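Local structure of CRISPR-associated endonuclease Cas1 (Thermotoga maritima, 4XTK) at residues 45-50 and 66-71; 219-224 and 231-236. The protein probably acts as a metal-dependent DNA endonuclease of the CRISPR adaptive immune system, working as a homodimer that joins a Cas2 homodimer. One frame throughout, in Å; residues are numbered along the deposited sequence.

Interaction 1 (45-50 and 66-71); sequences IKVFGE and IPIHFF
Phe48 and Phe71 lie side by side at one end of a parallel strand pair, 42-47 with 68-71, in the N-terminal beta domain of Cas1; the connection between the two strands passes through strand 51-54 of the other sheet and helix 55-63. Their rings form an offset stack, centroids 4.6 Å apart and planes only 11° from parallel. The overlap is displaced: CZ of Phe48 sits over the rim of the Phe71 ring near CD1, while CE2 of Phe48 approaches CG and CB of Phe71. The two side chains run alongside each other, pointing the same way. Phe14 also stacks on Phe48.

Lys46 is on the same sheet face as His69. Its CB rests 3.8 Å from CE1 of Phe71, and its chain runs alongside the imidazole, leaving NZ oblique to that ring. NZ forms a salt bridge with Asp44, and ND1 of His69 is hydrogen-bonded to Thr80.

The other face is apolar. CG2 of Val47 meets CD1 of Ile68 at 3.5 Å, and CG1 of Ile45 reaches CG2 of Ile66; Leu61 of helix 55-63 packs on all three isoleucines. Phe70, on this side too, presents CD1 to CB of Val47 and touches Leu58 of the second subunit.

Four backbone hydrogen bonds zip the strands together. The straightest runs from Val47 N to His69 O, 2.8 Å long and 176° at the hydrogen.

Interaction 2 (219-224 and 231-236); sequences YLHETN and NLDIAE
The manganese site inferred by similarity for Cas1, formed by Glu155, His221 and Glu236, draws two of its three ligands from this contact between loop 219-224 and helix 230-252. Asp233, which would belong to the second shell of such a site, holds His221. Its OD1 accepts from His221 ND1, with 164° at the hydrogen, and from His221 N at 2.9 Å through the syn lone pair. Backbone and ring of the histidine are thus gripped by one oxygen, and the two bonds fix the position and rotation of the ring. The other oxygen, OD2, takes Tyr219 N at 2.6 Å and Leu220 N at 2.8 Å, which arrive from opposite faces of the carboxylate plane. One side chain thereby collects three successive loop amides.

Leu232 CB lies over one face of the ring, 3.7 Å from the His221 centroid and 12° off the ring normal, a CH-pi contact. With chi1 at -65°, the imidazole folds beside its own backbone N, bringing ND1 to Asp233. Glu236 makes a salt bridge to Arg159 through OE1, while OE2 comes in at the edge of the imidazole, 3.4 Å from His221 CE1.

From the N terminus the chain reaches interaction 1 first: residues 45-50 leave strand 42-47, pass through strand 51-54 and helix 55-63, and return as 66-71, closing a loop of 15 intervening residues. Interaction 2 opens much later, after helix 188-208, and closes a loop of six residues between 219-224 and 231-236. The two loops are in series, neither nested nor crossed. Interaction 1 joins the central strands of a four-stranded mixed sheet; interaction 2 ties a loop to helix 230-252 within the helical part. Their centres are 27 Å apart and their nearest atoms about 14 Å, without contact, yet both touch the second subunit.

Interaction 1 (45-50 and 66-71)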
loop_
_atom_site.group_PDB
_atom_site.type_symbol
_atom_site.label_atom_id
_atom_site.label_comp_id
_atom_site.label_asym_id
_atom_site.label_seq_id
_atom_site.Cartn_x
_atom_site.Cartn_y
_atom_site.Cartn_z
ATOM N N ILE E 45 9.415 -6.177 -9.612
ATOM C CA ILE E 45 8.884 -7.390 -10.220
ATOM C C ILE E 45 7.411 -7.622 -9.872
ATOM O O ILE E 45 7.023 -7.573 -8.706
ATOM C CB ILE E 45 9.696 -8.624 -9.787
ATOM C CG1 ILE E 45 11.169 -8.452 -10.168
ATOM C CG2 ILE E 45 9.132 -9.885 -10.417
ATOM C CD1 ILE E 45 12.091 -9.436 -9.484
ATOM N N LYS E 46 6.595 -7.880 -10.890
ATOM C CA LYS E 46 5.183 -8.201 -10.697
ATOM C C LYS E 46 4.877 -9.666 -11.040
ATOM O O LYS E 46 4.977 -10.079 -12.197
ATOM C CB LYS E 46 4.306 -7.278 -11.544
ATOM C CG LYS E 46 4.391 -5.797 -11.188
ATOM C CD LYS E 46 3.658 -4.975 -12.244
ATOM C CE LYS E 46 3.852 -3.472 -12.092
ATOM N NZ LYS E 46 4.092 -3.047 -10.685
ATOM N N VAL E 47 4.478 -10.435 -10.031
ATOM C CA VAL E 47 4.256 -11.871 -10.171
ATOM C C VAL E 47 2.781 -12.242 -10.306
ATOM O O VAL E 47 2.009 -12.096 -9.360
ATOM C CB VAL E 47 4.830 -12.628 -8.961
ATOM C CG1 VAL E 47 4.501 -14.111 -9.055
ATOM C CG2 VAL E 47 6.316 -12.409 -8.869
ATOM N N PHE E 48 2.378 -12.682 -11.490
ATOM C CA PHE E 48 1.020 -13.180 -11.687
ATOM C C PHE E 48 0.874 -14.705 -11.630
ATOM O O PHE E 48 -0.242 -15.232 -11.573
ATOM C CB PHE E 48 0.486 -12.668 -13.017
ATOM C CG PHE E 48 0.342 -11.182 -13.066
ATOM C CD1 PHE E 48 1.416 -10.382 -13.394
ATOM C CD2 PHE E 48 -0.868 -10.585 -12.773
ATOM C CE1 PHE E 48 1.287 -9.021 -13.442
ATOM C CE2 PHE E 48 -1.005 -9.220 -12.819
ATOM C CZ PHE E 48 0.077 -8.436 -13.153
ATOM N N GLY E 49 1.994 -15.414 -11.640
ATOM C CA GLY E 49 1.942 -16.860 -11.694
ATOM C C GLY E 49 1.939 -17.437 -10.299
ATOM O O GLY E 49 1.974 -16.697 -9.321
ATOM N N GLU E 50 1.897 -18.760 -10.200
ATOM C CA GLU E 50 2.078 -19.403 -8.911
ATOM C C GLU E 50 3.568 -19.670 -8.731
ATOM O O GLU E 50 4.152 -20.475 -9.450
ATOM C CB GLU E 50 1.262 -20.697 -8.821
ATOM C CG GLU E 50 -0.247 -20.486 -8.870
ATOM C CD GLU E 50 -0.784 -19.742 -7.651
ATOM O OE1 GLU E 50 -0.120 -19.762 -6.592
ATOM O OE2 GLU E 50 -1.874 -19.137 -7.753
ATOM N N ILE E 66 15.019 -4.179 -4.821
ATOM C CA ILE E 66 13.941 -4.465 -5.760
ATOM C C ILE E 66 12.734 -5.065 -5.060
ATOM O O ILE E 66 12.791 -6.201 -4.586
ATOM C CB ILE E 66 14.392 -5.454 -6.851
ATOM C CG1 ILE E 66 15.543 -4.870 -7.670
ATOM C CG2 ILE E 66 13.218 -5.853 -7.727
ATOM C CD1 ILE E 66 16.160 -5.853 -8.629
ATOM N N PRO E 67 11.627 -4.314 -5.000
ATOM C CA PRO E 67 10.420 -4.891 -4.416
ATOM C C PRO E 67 9.746 -5.828 -5.398
ATOM O O PRO E 67 9.952 -5.724 -6.612
ATOM C CB PRO E 67 9.548 -3.667 -4.118
ATOM C CG PRO E 67 10.118 -2.549 -4.932
ATOM C CD PRO E 67 11.351 -3.025 -5.643
ATOM N N ILE E 68 8.960 -6.755 -4.871
ATOM C CA ILE E 68 8.243 -7.693 -5.717
ATOM C C ILE E 68 6.765 -7.654 -5.349
ATOM O O ILE E 68 6.391 -7.831 -4.183
ATOM C CB ILE E 68 8.833 -9.125 -5.600
ATOM C CG1 ILE E 68 8.015 -10.132 -6.400
ATOM C CG2 ILE E 68 8.945 -9.575 -4.149
ATOM C CD1 ILE E 68 8.705 -11.469 -6.500
ATOM N N HIS E 69 5.935 -7.370 -6.351
ATOM C CA HIS E 69 4.488 -7.274 -6.173
ATOM C C HIS E 69 3.801 -8.585 -6.550
ATOM O O HIS E 69 4.161 -9.222 -7.540
ATOM C CB HIS E 69 3.907 -6.138 -7.018
ATOM C CG HIS E 69 4.599 -4.824 -6.833
ATOM N ND1 HIS E 69 4.467 -4.070 -5.688
ATOM C CD2 HIS E 69 5.408 -4.120 -7.658
ATOM C CE1 HIS E 69 5.180 -2.963 -5.809
ATOM N NE2 HIS E 69 5.758 -2.967 -6.996
ATOM N N PHE E 70 2.801 -8.974 -5.767
ATOM C CA PHE E 70 2.102 -10.231 -6.001
ATOM C C PHE E 70 0.646 -10.009 -6.418
ATOM O O PHE E 70 -0.062 -9.184 -5.837
ATOM C CB PHE E 70 2.172 -11.113 -4.747
ATOM C CG PHE E 70 3.563 -11.562 -4.400
ATOM C CD1 PHE E 70 4.096 -12.705 -4.971
ATOM C CD2 PHE E 70 4.342 -10.837 -3.511
ATOM C CE1 PHE E 70 5.376 -13.119 -4.656
ATOM C CE2 PHE E 70 5.623 -11.248 -3.194
ATOM C CZ PHE E 70 6.141 -12.387 -3.766
ATOM N N PHE E 71 0.211 -10.756 -7.431
ATOM C CA PHE E 71 -1.167 -10.698 -7.917
ATOM C C PHE E 71 -1.757 -12.106 -8.033
ATOM O O PHE E 71 -1.038 -13.068 -8.294
ATOM C CB PHE E 71 -1.232 -9.986 -9.271
ATOM C CG PHE E 71 -0.679 -8.591 -9.249
ATOM C CD1 PHE E 71 0.682 -8.368 -9.395
ATOM C CD2 PHE E 71 -1.519 -7.500 -9.091
ATOM C CE1 PHE E 71 1.194 -7.086 -9.370
ATOM C CE2 PHE E 71 -1.014 -6.216 -9.068
ATOM C CZ PHE E 71 0.344 -6.009 -9.210
#

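Interaction 2 (219-224 and 231-236)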
loop_
_atom_site.group_PDB
_atom_site.type_symbol
_atom_site.label_atom_id
_atom_site.label_comp_id
_atom_site.label_asym_id
_atom_site.label_seq_id
_atom_site.Cartn_x
_atom_site.Cartn_y
_atom_site.Cartn_z
ATOM N N TYR E 219 -10.807 12.604 -9.049
ATOM C CA TYR E 219 -10.839 13.987 -9.518
ATOM C C TYR E 219 -12.242 14.446 -9.898
ATOM O O TYR E 219 -12.749 15.429 -9.339
ATOM C CB TYR E 219 -9.854 14.158 -10.675
ATOM C CG TYR E 219 -8.454 13.909 -10.180
ATOM C CD1 TYR E 219 -7.786 14.874 -9.434
ATOM C CD2 TYR E 219 -7.829 12.684 -10.382
ATOM C CE1 TYR E 219 -6.519 14.644 -8.936
ATOM C CE2 TYR E 219 -6.560 12.445 -9.892
ATOM C CZ TYR E 219 -5.910 13.428 -9.170
ATOM O OH TYR E 219 -4.652 13.192 -8.680
ATOM N N LEU E 220 -12.850 13.772 -10.870
ATOM C CA LEU E 220 -14.252 14.020 -11.191
ATOM C C LEU E 220 -15.129 13.707 -9.976
ATOM O O LEU E 220 -15.997 14.497 -9.599
ATOM C CB LEU E 220 -14.695 13.193 -12.401
ATOM C CG LEU E 220 -16.135 13.485 -12.839
ATOM C CD1 LEU E 220 -16.305 14.970 -13.132
ATOM C CD2 LEU E 220 -16.581 12.619 -14.024
ATOM N N HIS E 221 -14.898 12.550 -9.367
ATOM C CA HIS E 221 -15.539 12.211 -8.103
ATOM C C HIS E 221 -14.821 12.888 -6.947
ATOM O O HIS E 221 -13.596 13.012 -6.948
ATOM C CB HIS E 221 -15.566 10.698 -7.894
ATOM C CG HIS E 221 -16.403 9.972 -8.896
ATOM N ND1 HIS E 221 -16.006 9.777 -10.199
ATOM C CD2 HIS E 221 -17.640 9.419 -8.795
ATOM C CE1 HIS E 221 -16.947 9.122 -10.856
ATOM N NE2 HIS E 221 -17.951 8.900 -10.023
ATOM N N GLU E 222 -15.591 13.334 -5.964
ATOM C CA GLU E 222 -15.017 13.931 -4.771
ATOM C C GLU E 222 -14.170 12.897 -4.030
ATOM O O GLU E 222 -14.583 11.749 -3.874
ATOM C CB GLU E 222 -16.124 14.476 -3.863
ATOM C CG GLU E 222 -15.637 15.433 -2.790
ATOM C CD GLU E 222 -16.700 15.743 -1.746
ATOM O OE1 GLU E 222 -16.601 15.210 -0.622
ATOM O OE2 GLU E 222 -17.631 16.520 -2.048
ATOM N N THR E 223 -12.999 13.294 -3.552
ATOM C CA THR E 223 -12.232 12.362 -2.747
ATOM C C THR E 223 -12.717 12.570 -1.323
ATOM O O THR E 223 -12.439 13.581 -0.686
ATOM C CB THR E 223 -10.706 12.582 -2.857
ATOM O OG1 THR E 223 -10.288 12.371 -4.210
ATOM C CG2 THR E 223 -9.946 11.607 -1.950
ATOM N N ASN E 224 -13.435 11.564 -0.841
ATOM C CA ASN E 224 -14.181 11.613 0.404
ATOM C C ASN E 224 -13.966 10.269 1.077
ATOM O O ASN E 224 -13.002 9.580 0.762
ATOM C CB ASN E 224 -15.669 11.927 0.189
ATOM C CG ASN E 224 -16.344 10.983 -0.782
ATOM O OD1 ASN E 224 -15.852 9.893 -1.054
ATOM N ND2 ASN E 224 -17.489 11.401 -1.306
ATOM N N ASN E 231 -10.778 4.913 -9.629
ATOM C CA ASN E 231 -11.306 3.857 -10.497
ATOM C C ASN E 231 -12.671 4.241 -11.058
ATOM O O ASN E 231 -12.981 3.945 -12.215
ATOM C CB ASN E 231 -11.399 2.526 -9.753
ATOM C CG ASN E 231 -12.337 2.594 -8.582
ATOM O OD1 ASN E 231 -12.401 3.613 -7.894
ATOM N ND2 ASN E 231 -13.076 1.517 -8.344
ATOM N N LEU E 232 -13.479 4.910 -10.239
ATOM C CA LEU E 232 -14.764 5.421 -10.701
ATOM C C LEU E 232 -14.589 6.451 -11.828
ATOM O O LEU E 232 -15.303 6.417 -12.828
ATOM C CB LEU E 232 -15.534 6.038 -9.541
ATOM C CG LEU E 232 -15.821 5.127 -8.348
ATOM C CD1 LEU E 232 -16.677 5.875 -7.330
ATOM C CD2 LEU E 232 -16.497 3.827 -8.789
ATOM N N ASP E 233 -13.629 7.356 -11.662
ATOM C CA ASP E 233 -13.318 8.355 -12.682
ATOM C C ASP E 233 -12.995 7.721 -14.042
ATOM O O ASP E 233 -13.616 8.040 -15.061
ATOM C CB ASP E 233 -12.138 9.218 -12.230
ATOM C CG ASP E 233 -12.555 10.354 -11.321
ATOM O OD1 ASP E 233 -13.703 10.348 -10.827
ATOM O OD2 ASP E 233 -11.720 11.255 -11.094
ATOM N N ILE E 234 -12.019 6.819 -14.048
ATOM C CA ILE E 234 -11.554 6.208 -15.287
ATOM C C ILE E 234 -12.635 5.321 -15.929
ATOM O O ILE E 234 -12.807 5.330 -17.151
ATOM C CB ILE E 234 -10.260 5.393 -15.033
ATOM C CG1 ILE E 234 -9.174 6.311 -14.471
ATOM C CG2 ILE E 234 -9.753 4.745 -16.310
ATOM C CD1 ILE E 234 -8.791 7.445 -15.412
ATOM N N ALA E 235 -13.381 4.587 -15.105
ATOM C CA ALA E 235 -14.461 3.728 -15.596
ATOM C C ALA E 235 -15.501 4.484 -16.429
ATOM O O ALA E 235 -16.179 3.889 -17.266
ATOM C CB ALA E 235 -15.147 3.030 -14.433
ATOM N N GLU E 236 -15.627 5.788 -16.203
ATOM C CA GLU E 236 -16.601 6.590 -16.940
ATOM C C GLU E 236 -16.345 6.553 -18.446
ATOM O O GLU E 236 -17.267 6.695 -19.247
ATOM C CB GLU E 236 -16.596 8.042 -16.449
ATOM C CG GLU E 236 -16.943 8.232 -14.974
ATOM C CD GLU E 236 -18.423 8.028 -14.651
ATOM O OE1 GLU E 236 -19.153 7.436 -15.473
ATOM O OE2 GLU E 236 -18.857 8.470 -13.560
#